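Local coordinates for protein beta-N-acetylhexosaminidase (Bacteroides fragilis, PDB 4PYS) that probably removes terminal beta-linked N-acetylhexosamine residues from glycans, as other family 20 glycoside hydrolases do, at residues Y47-P52 with S105-N110; K70-L75 with G79-V84. One frame throughout, in Å; residues are numbered along the deposited sequence.

Contact 1. Residues Y47-P52 with S105-N110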
ATOM      1  N   TYR A  47      13.247   5.479  18.391  1.00 25.75           N
ATOM      2  CA  TYR A  47      13.299   4.833  19.704  1.00 30.15           C
ATOM      3  C   TYR A  47      12.984   3.341  19.600  1.00 31.00           C
ATOM      4  O   TYR A  47      13.527   2.515  20.332  1.00 29.71           O
ATOM      5  CB  TYR A  47      12.321   5.493  20.682  1.00 32.88           C
ATOM      6  CG  TYR A  47      12.653   6.923  21.062  1.00 35.96           C
ATOM      7  CD1 TYR A  47      13.969   7.372  21.111  1.00 39.05           C
ATOM      8  CD2 TYR A  47      11.641   7.825  21.376  1.00 38.62           C
ATOM      9  CE1 TYR A  47      14.263   8.681  21.458  1.00 40.51           C
ATOM     10  CE2 TYR A  47      11.924   9.127  21.723  1.00 39.73           C
ATOM     11  CZ  TYR A  47      13.238   9.551  21.763  1.00 45.17           C
ATOM     12  OH  TYR A  47      13.516  10.854  22.108  1.00 45.58           O
ATOM     13  N   GLU A  48      12.099   2.998  18.680  1.00 25.59           N
ATOM     14  CA  GLU A  48      11.679   1.616  18.516  1.00 29.09           C
ATOM     15  C   GLU A  48      12.722   0.750  17.801  1.00 30.80           C
ATOM     16  O   GLU A  48      12.884  -0.431  18.123  1.00 31.27           O
ATOM     17  CB  GLU A  48      10.357   1.586  17.744  1.00 34.58           C
ATOM     18  CG  GLU A  48       9.773   0.201  17.553  1.00 35.03           C
ATOM     19  CD  GLU A  48       8.524   0.223  16.692  1.00 46.28           C
ATOM     20  OE1 GLU A  48       7.589   0.998  17.001  1.00 47.47           O
ATOM     21  OE2 GLU A  48       8.488  -0.535  15.702  1.00 50.06           O
ATOM     22  N   LYS A  49      13.432   1.332  16.840  1.00 23.19           N
ATOM     23  CA  LYS A  49      14.250   0.533  15.926  1.00 25.74           C
ATOM     24  C   LYS A  49      15.753   0.649  16.167  1.00 32.21           C
ATOM     25  O   LYS A  49      16.510  -0.250  15.796  1.00 31.82           O
ATOM     26  CB  LYS A  49      13.950   0.902  14.472  1.00 30.45           C
ATOM     27  CG  LYS A  49      12.495   0.706  14.020  1.00 30.59           C
ATOM     28  CD  LYS A  49      12.019  -0.738  14.189  1.00 25.07           C
ATOM     29  CE  LYS A  49      10.717  -0.981  13.400  1.00 23.70           C
ATOM     30  NZ  LYS A  49      10.062  -2.295  13.776  1.00 26.17           N
ATOM     31  N   LEU A  50      16.185   1.744  16.793  1.00 25.32           N
ATOM     32  CA  LEU A  50      17.619   2.030  16.913  1.00 24.87           C
ATOM     33  C   LEU A  50      18.118   2.197  18.351  1.00 33.63           C
ATOM     34  O   LEU A  50      18.934   1.404  18.826  1.00 34.42           O
ATOM     35  CB  LEU A  50      17.982   3.258  16.066  1.00 26.53           C
ATOM     36  CG  LEU A  50      17.887   3.028  14.555  1.00 30.91           C
ATOM     37  CD1 LEU A  50      17.931   4.332  13.784  1.00 34.52           C
ATOM     38  CD2 LEU A  50      19.024   2.114  14.128  1.00 37.57           C
ATOM     39  N   VAL A  51      17.643   3.237  19.033  1.00 29.97           N
ATOM     40  CA  VAL A  51      18.094   3.536  20.397  1.00 33.54           C
ATOM     41  C   VAL A  51      16.894   3.883  21.260  1.00 31.44           C
ATOM     42  O   VAL A  51      16.173   4.832  20.950  1.00 35.38           O
ATOM     43  CB  VAL A  51      19.045   4.757  20.420  1.00 34.36           C
ATOM     44  CG1 VAL A  51      19.531   5.047  21.849  1.00 34.67           C
ATOM     45  CG2 VAL A  51      20.218   4.546  19.486  1.00 42.13           C
ATOM     46  N   PRO A  52      16.689   3.136  22.358  1.00 36.34           N
ATOM     47  CA  PRO A  52      15.573   3.402  23.273  1.00 34.79           C
ATOM     48  C   PRO A  52      15.664   4.809  23.847  1.00 37.52           C
ATOM     49  O   PRO A  52      16.772   5.269  24.121  1.00 34.03           O
ATOM     50  CB  PRO A  52      15.809   2.401  24.415  1.00 41.64           C
ATOM     51  CG  PRO A  52      16.718   1.358  23.859  1.00 48.48           C
ATOM     52  CD  PRO A  52      17.576   2.069  22.862  1.00 38.79           C
ATOM     53  N   SER A 105      17.330   3.502   6.638  1.00 18.77           N
ATOM     54  CA  SER A 105      18.680   3.207   6.153  1.00 17.66           C
ATOM     55  C   SER A 105      19.671   2.946   7.296  1.00 20.41           C
ATOM     56  O   SER A 105      20.500   2.036   7.202  1.00 22.51           O
ATOM     57  CB  SER A 105      19.192   4.316   5.224  1.00 19.55           C
ATOM     58  OG  SER A 105      18.474   4.299   3.999  1.00 18.43           O
ATOM     59  N   LEU A 106      19.593   3.736   8.365  1.00 20.42           N
ATOM     60  CA  LEU A 106      20.475   3.535   9.517  1.00 19.59           C
ATOM     61  C   LEU A 106      20.265   2.147  10.120  1.00 20.76           C
ATOM     62  O   LEU A 106      21.222   1.502  10.560  1.00 20.62           O
ATOM     63  CB  LEU A 106      20.247   4.618  10.583  1.00 19.15           C
ATOM     64  CG  LEU A 106      20.799   6.013  10.280  1.00 21.56           C
ATOM     65  CD1 LEU A 106      20.334   7.019  11.334  1.00 24.61           C
ATOM     66  CD2 LEU A 106      22.322   5.981  10.213  1.00 26.02           C
ATOM     67  N   ARG A 107      19.015   1.682  10.144  1.00 20.74           N
ATOM     68  CA  ARG A 107      18.713   0.335  10.643  1.00 22.75           C
ATOM     69  C   ARG A 107      19.537  -0.723   9.931  1.00 23.93           C
ATOM     70  O   ARG A 107      20.064  -1.644  10.562  1.00 23.45           O
ATOM     71  CB  ARG A 107      17.248  -0.012  10.385  1.00 25.95           C
ATOM     72  CG  ARG A 107      16.254   0.565  11.341  1.00 28.83           C
ATOM     73  CD  ARG A 107      14.855   0.108  10.920  1.00 24.05           C
ATOM     74  NE  ARG A 107      14.564  -1.282  11.281  1.00 23.28           N
ATOM     75  CZ  ARG A 107      13.448  -1.915  10.917  1.00 26.67           C
ATOM     76  NH1 ARG A 107      12.549  -1.283  10.173  1.00 21.48           N
ATOM     77  NH2 ARG A 107      13.227  -3.166  11.298  1.00 27.12           N
ATOM     78  N   GLN A 108      19.622  -0.601   8.605  1.00 20.51           N
ATOM     79  CA  GLN A 108      20.344  -1.572   7.790  1.00 21.45           C
ATOM     80  C   GLN A 108      21.839  -1.301   7.709  1.00 22.88           C
ATOM     81  O   GLN A 108      22.611  -2.195   7.371  1.00 24.63           O
ATOM     82  CB  GLN A 108      19.750  -1.621   6.380  1.00 21.69           C
ATOM     83  CG  GLN A 108      18.345  -2.191   6.373  1.00 21.85           C
ATOM     84  CD  GLN A 108      17.787  -2.374   4.980  1.00 19.50           C
ATOM     85  OE1 GLN A 108      18.503  -2.759   4.053  1.00 21.97           O
ATOM     86  NE2 GLN A 108      16.500  -2.102   4.824  1.00 20.98           N
ATOM     87  N   TRP A 109      22.250  -0.076   8.017  1.00 24.00           N
ATOM     88  CA  TRP A 109      23.651   0.292   7.898  1.00 19.65           C
ATOM     89  C   TRP A 109      24.447  -0.120   9.142  1.00 26.47           C
ATOM     90  O   TRP A 109      25.648  -0.350   9.067  1.00 28.55           O
ATOM     91  CB  TRP A 109      23.782   1.801   7.620  1.00 20.62           C
ATOM     92  CG  TRP A 109      25.156   2.208   7.176  1.00 24.48           C
ATOM     93  CD1 TRP A 109      26.060   2.961   7.874  1.00 23.80           C
ATOM     94  CD2 TRP A 109      25.779   1.886   5.925  1.00 25.67           C
ATOM     95  NE1 TRP A 109      27.210   3.121   7.134  1.00 26.69           N
ATOM     96  CE2 TRP A 109      27.063   2.464   5.937  1.00 29.60           C
ATOM     97  CE3 TRP A 109      25.376   1.158   4.798  1.00 26.58           C
ATOM     98  CZ2 TRP A 109      27.953   2.336   4.854  1.00 30.84           C
ATOM     99  CZ3 TRP A 109      26.254   1.034   3.730  1.00 32.92           C
ATOM    100  CH2 TRP A 109      27.526   1.617   3.765  1.00 30.72           C
ATOM    101  N   ASN A 110      23.767  -0.210  10.282  1.00 23.28           N
ATOM    102  CA  ASN A 110      24.374  -0.734  11.502  1.00 24.36           C
ATOM    103  C   ASN A 110      24.953  -2.128  11.240  1.00 29.57           C
ATOM    104  O   ASN A 110      24.261  -2.988  10.685  1.00 27.54           O
ATOM    105  CB  ASN A 110      23.300  -0.802  12.595  1.00 26.42           C
ATOM    106  CG  ASN A 110      23.790  -1.466  13.866  1.00 34.07           C
ATOM    107  OD1 ASN A 110      24.960  -1.359  14.228  1.00 37.40           O
ATOM    108  ND2 ASN A 110      22.890  -2.168  14.551  1.00 35.83           N
TER
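K49 and R107, two like-charged residues, lie against each other here through their hydrocarbon and flat surfaces. The lysine chain, bent at its second torsion (chi2 -58°), runs over one face of the R107 guanidinium, with K49 CD 3.7 Å above the plane and over its centre. Nearer the backbones, K49 CB rests 3.8 Å from R107 CD.

Apolar contact comes from L50, the first residue to leave helical geometry after helix 43-49. Its two methyls divide the work: L50 CD1 touches L106 CB at 4.0 Å, and L50 CD2 sits 3.9 Å from R107 CA, on the backbone of helix 96-109. The end of one helix thus packs against the last turn of the other, both on the same side of a mixed beta-sheet in the family 20 domain 2, a non-catalytic domain.

The polar ends find their partners outside the pair or along their own segment. K49 NZ forms a salt bridge with its neighbour E48, 3.0 Å to E48 OE2 on the anti lone pair, and another with D154; E48 OE2 is shared with R216. R107 NH1 is hydrogen-bonded to Q104 and R107 NH2 to Q487.

No hydrogen bond crosses between the segments. With K49 NZ 4.1 Å from R107 NH2, the two positive charges are probably tolerated because E48 and D154 offset the lysine's, leaving van der Waals contact to join the helices.

Contact 2. Residues K70-L75 with G79-V84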
ATOM      1  N   LYS A  70      18.813  17.540  11.037  1.00 24.92           N
ATOM      2  CA  LYS A  70      18.791  18.899  10.505  1.00 24.47           C
ATOM      3  C   LYS A  70      17.932  18.992   9.255  1.00 26.01           C
ATOM      4  O   LYS A  70      17.820  18.042   8.501  1.00 28.46           O
ATOM      5  CB  LYS A  70      20.214  19.353  10.164  1.00 29.99           C
ATOM      6  CG  LYS A  70      21.207  19.200  11.309  1.00 35.43           C
ATOM      7  CD  LYS A  70      21.350  20.465  12.106  1.00 45.94           C
ATOM      8  CE  LYS A  70      22.273  21.434  11.379  1.00 40.46           C
ATOM      9  NZ  LYS A  70      22.700  22.519  12.255  1.00 37.41           N
ATOM     10  N   LYS A  71      17.334  20.151   9.032  1.00 26.69           N
ATOM     11  CA  LYS A  71      16.562  20.346   7.822  1.00 25.98           C
ATOM     12  C   LYS A  71      17.476  20.836   6.698  1.00 26.82           C
ATOM     13  O   LYS A  71      18.328  21.710   6.908  1.00 31.06           O
ATOM     14  CB  LYS A  71      15.442  21.360   8.069  1.00 27.84           C
ATOM     15  CG  LYS A  71      14.465  21.505   6.902  1.00 41.31           C
ATOM     16  CD  LYS A  71      13.506  22.670   7.139  1.00 52.81           C
ATOM     17  CE  LYS A  71      12.375  22.694   6.129  1.00 53.82           C
ATOM     18  N   ASP A  72      17.309  20.261   5.513  1.00 29.62           N
ATOM     19  CA  ASP A  72      17.958  20.791   4.321  1.00 28.74           C
ATOM     20  C   ASP A  72      16.871  21.023   3.276  1.00 25.01           C
ATOM     21  O   ASP A  72      16.396  20.065   2.647  1.00 27.36           O
ATOM     22  CB  ASP A  72      19.018  19.808   3.810  1.00 25.17           C
ATOM     23  CG  ASP A  72      19.697  20.284   2.531  1.00 33.27           C
ATOM     24  OD1 ASP A  72      19.360  21.385   2.042  1.00 30.60           O
ATOM     25  OD2 ASP A  72      20.578  19.554   2.017  1.00 30.56           O
ATOM     26  N   VAL A  73      16.490  22.286   3.099  1.00 28.00           N
ATOM     27  CA  VAL A  73      15.413  22.646   2.177  1.00 31.69           C
ATOM     28  C   VAL A  73      15.756  22.396   0.712  1.00 33.89           C
ATOM     29  O   VAL A  73      14.871  22.462  -0.137  1.00 32.02           O
ATOM     30  CB  VAL A  73      14.946  24.114   2.336  1.00 35.78           C
ATOM     31  CG1 VAL A  73      14.331  24.333   3.701  1.00 43.46           C
ATOM     32  CG2 VAL A  73      16.095  25.096   2.095  1.00 35.57           C
ATOM     33  N   THR A  74      17.023  22.102   0.413  1.00 27.71           N
ATOM     34  CA  THR A  74      17.423  21.886  -0.978  1.00 28.28           C
ATOM     35  C   THR A  74      17.241  20.434  -1.418  1.00 27.72           C
ATOM     36  O   THR A  74      17.407  20.126  -2.592  1.00 28.48           O
ATOM     37  CB  THR A  74      18.891  22.298  -1.252  1.00 27.34           C
ATOM     38  OG1 THR A  74      19.782  21.419  -0.551  1.00 30.42           O
ATOM     39  CG2 THR A  74      19.141  23.746  -0.836  1.00 30.62           C
ATOM     40  N   LEU A  75      16.896  19.551  -0.484  1.00 23.25           N
ATOM     41  CA  LEU A  75      16.659  18.151  -0.812  1.00 21.52           C
ATOM     42  C   LEU A  75      15.269  18.021  -1.435  1.00 25.30           C
ATOM     43  O   LEU A  75      14.390  18.842  -1.169  1.00 27.29           O
ATOM     44  CB  LEU A  75      16.749  17.284   0.449  1.00 20.20           C
ATOM     45  CG  LEU A  75      18.152  16.922   0.947  1.00 25.13           C
ATOM     46  CD1 LEU A  75      18.077  16.307   2.326  1.00 23.91           C
ATOM     47  CD2 LEU A  75      18.858  15.971  -0.010  1.00 28.06           C
ATOM     48  N   GLY A  79      13.424  13.097   0.474  1.00 21.10           N
ATOM     49  CA  GLY A  79      14.848  12.805   0.354  1.00 19.70           C
ATOM     50  C   GLY A  79      15.598  13.009   1.655  1.00 23.93           C
ATOM     51  O   GLY A  79      15.130  13.711   2.545  1.00 20.10           O
ATOM     52  N   TYR A  80      16.775  12.401   1.774  1.00 19.14           N
ATOM     53  CA  TYR A  80      17.583  12.609   2.969  1.00 20.87           C
ATOM     54  C   TYR A  80      19.059  12.511   2.625  1.00 21.20           C
ATOM     55  O   TYR A  80      19.430  12.038   1.541  1.00 20.27           O
ATOM     56  CB  TYR A  80      17.218  11.584   4.054  1.00 20.05           C
ATOM     57  CG  TYR A  80      17.558  10.174   3.648  1.00 20.08           C
ATOM     58  CD1 TYR A  80      16.645   9.386   2.957  1.00 17.98           C
ATOM     59  CD2 TYR A  80      18.802   9.629   3.952  1.00 19.52           C
ATOM     60  CE1 TYR A  80      16.974   8.091   2.562  1.00 18.03           C
ATOM     61  CE2 TYR A  80      19.138   8.345   3.560  1.00 20.60           C
ATOM     62  CZ  TYR A  80      18.218   7.582   2.875  1.00 20.89           C
ATOM     63  OH  TYR A  80      18.566   6.307   2.484  1.00 20.19           O
ATOM     64  N   ARG A  81      19.897  12.968   3.547  1.00 18.85           N
ATOM     65  CA  ARG A  81      21.330  12.754   3.444  1.00 20.65           C
ATOM     66  C   ARG A  81      21.799  12.290   4.812  1.00 26.54           C
ATOM     67  O   ARG A  81      21.353  12.813   5.842  1.00 27.04           O
ATOM     68  CB  ARG A  81      22.042  14.052   3.042  1.00 25.90           C
ATOM     69  CG  ARG A  81      23.556  13.921   2.888  1.00 26.13           C
ATOM     70  CD  ARG A  81      24.209  15.275   2.597  1.00 25.52           C
ATOM     71  NE  ARG A  81      23.680  15.890   1.378  1.00 29.09           N
ATOM     72  CZ  ARG A  81      22.787  16.878   1.362  1.00 31.31           C
ATOM     73  NH1 ARG A  81      22.327  17.386   2.501  1.00 28.96           N
ATOM     74  NH2 ARG A  81      22.350  17.366   0.208  1.00 33.53           N
ATOM     75  N   ILE A  82      22.668  11.287   4.821  1.00 20.40           N
ATOM     76  CA  ILE A  82      23.287  10.824   6.060  1.00 19.46           C
ATOM     77  C   ILE A  82      24.783  10.971   5.907  1.00 21.13           C
ATOM     78  O   ILE A  82      25.338  10.502   4.915  1.00 24.43           O
ATOM     79  CB  ILE A  82      22.996   9.337   6.321  1.00 20.57           C
ATOM     80  CG1 ILE A  82      21.497   9.086   6.553  1.00 19.87           C
ATOM     81  CG2 ILE A  82      23.787   8.850   7.531  1.00 23.45           C
ATOM     82  CD1 ILE A  82      21.126   7.590   6.658  1.00 20.99           C
ATOM     83  N   ARG A  83      25.440  11.629   6.861  1.00 23.18           N
ATOM     84  CA  ARG A  83      26.900  11.624   6.907  1.00 24.16           C
ATOM     85  C   ARG A  83      27.327  11.014   8.221  1.00 25.90           C
ATOM     86  O   ARG A  83      27.000  11.542   9.287  1.00 27.43           O
ATOM     87  CB  ARG A  83      27.480  13.035   6.779  1.00 25.37           C
ATOM     88  CG  ARG A  83      27.391  13.614   5.381  1.00 30.40           C
ATOM     89  CD  ARG A  83      27.811  15.079   5.382  1.00 41.16           C
ATOM     90  NE  ARG A  83      26.725  15.933   5.858  1.00 34.21           N
ATOM     91  CZ  ARG A  83      26.900  17.174   6.294  1.00 42.34           C
ATOM     92  NH1 ARG A  83      28.123  17.693   6.327  1.00 39.37           N
ATOM     93  NH2 ARG A  83      25.859  17.889   6.705  1.00 39.56           N
ATOM     94  N   VAL A  84      28.029   9.887   8.146  1.00 27.91           N
ATOM     95  CA  VAL A  84      28.640   9.284   9.326  1.00 24.98           C
ATOM     96  C   VAL A  84      30.128   9.588   9.283  1.00 30.15           C
ATOM     97  O   VAL A  84      30.805   9.215   8.323  1.00 29.39           O
ATOM     98  CB  VAL A  84      28.436   7.750   9.348  1.00 25.10           C
ATOM     99  CG1 VAL A  84      29.149   7.128  10.550  1.00 30.78           C
ATOM    100  CG2 VAL A  84      26.954   7.403   9.374  1.00 24.68           C
TER
HETATM  101  O   HOH W   1      20.751  19.183  -1.609  1.00 41.04           O
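D72 meets R81 through a single carboxylate oxygen, and the bond is short and nearly straight: R81 NH1 reaches D72 OD2 at 2.8 Å with an N-H...O angle of 166°. The arginine leaves its strand extended, CG anti to the backbone N, and a bend at chi3 (-59°) brings the guanidinium to the carboxylate. The oxygen lies at the guanidinium edge, close to its plane, and accepts on its anti lone pair. R81 NH2 adds a weak bond to the same D72 OD2 at 3.3 Å. Only OD2 is engaged, and the two planes are turned 34° apart, so this salt bridge is not the two-oxygen, side-by-side pairing.

The other oxygen looks back into its own loop. D72 OD1 accepts hydrogen bonds from T74 N at 2.9 Å, from above the carboxylate plane, and from T74 OG1 at 2.6 Å, on the syn side; both donors come from the same face. The first bond makes an Asx turn, nested in a type I beta turn from D72 to L75. That turn takes the chain out of strand 67-71 and toward strand 80-84. In the sheet these two strands are not neighbours: strand 89-93 lies between them, parallel to the first and antiparallel to the second, and its E92 also binds R81 NH1.

Close packing belongs to buried L75. Its CD1 presses on the strand backbone at Y80 CA, 3.8 Å away, while its CD2 lies obliquely 3.8 Å from R81 NH2, at the charged end of R81. Exposed T74, next to it in the turn, instead reaches R81 through a water, which donates to T74 OG1 at 2.7 Å and accepts a weak bond from R81 NH2.

Contact 2 is nested within the chain loop that contact 1 closes, and both belong to the family 20 domain 2, their centres about 17 Å apart. They meet where helix 96-109 lies on the sheet: S105 OG and Y80 OH are 2.5 Å apart, a probable hydrogen bond, and L106 CG packs 4.0 Å from I82 CD1. The same helix therefore takes the end of helix 43-49 on one flank and strand 80-84 beneath it. Neither contact includes a ligand of the zinc ion, which C242, C260, C301 and C304 bind in the catalytic part of the chain; a glycerol, probably from crystallisation, lies about 4 Å from the D72 side chain.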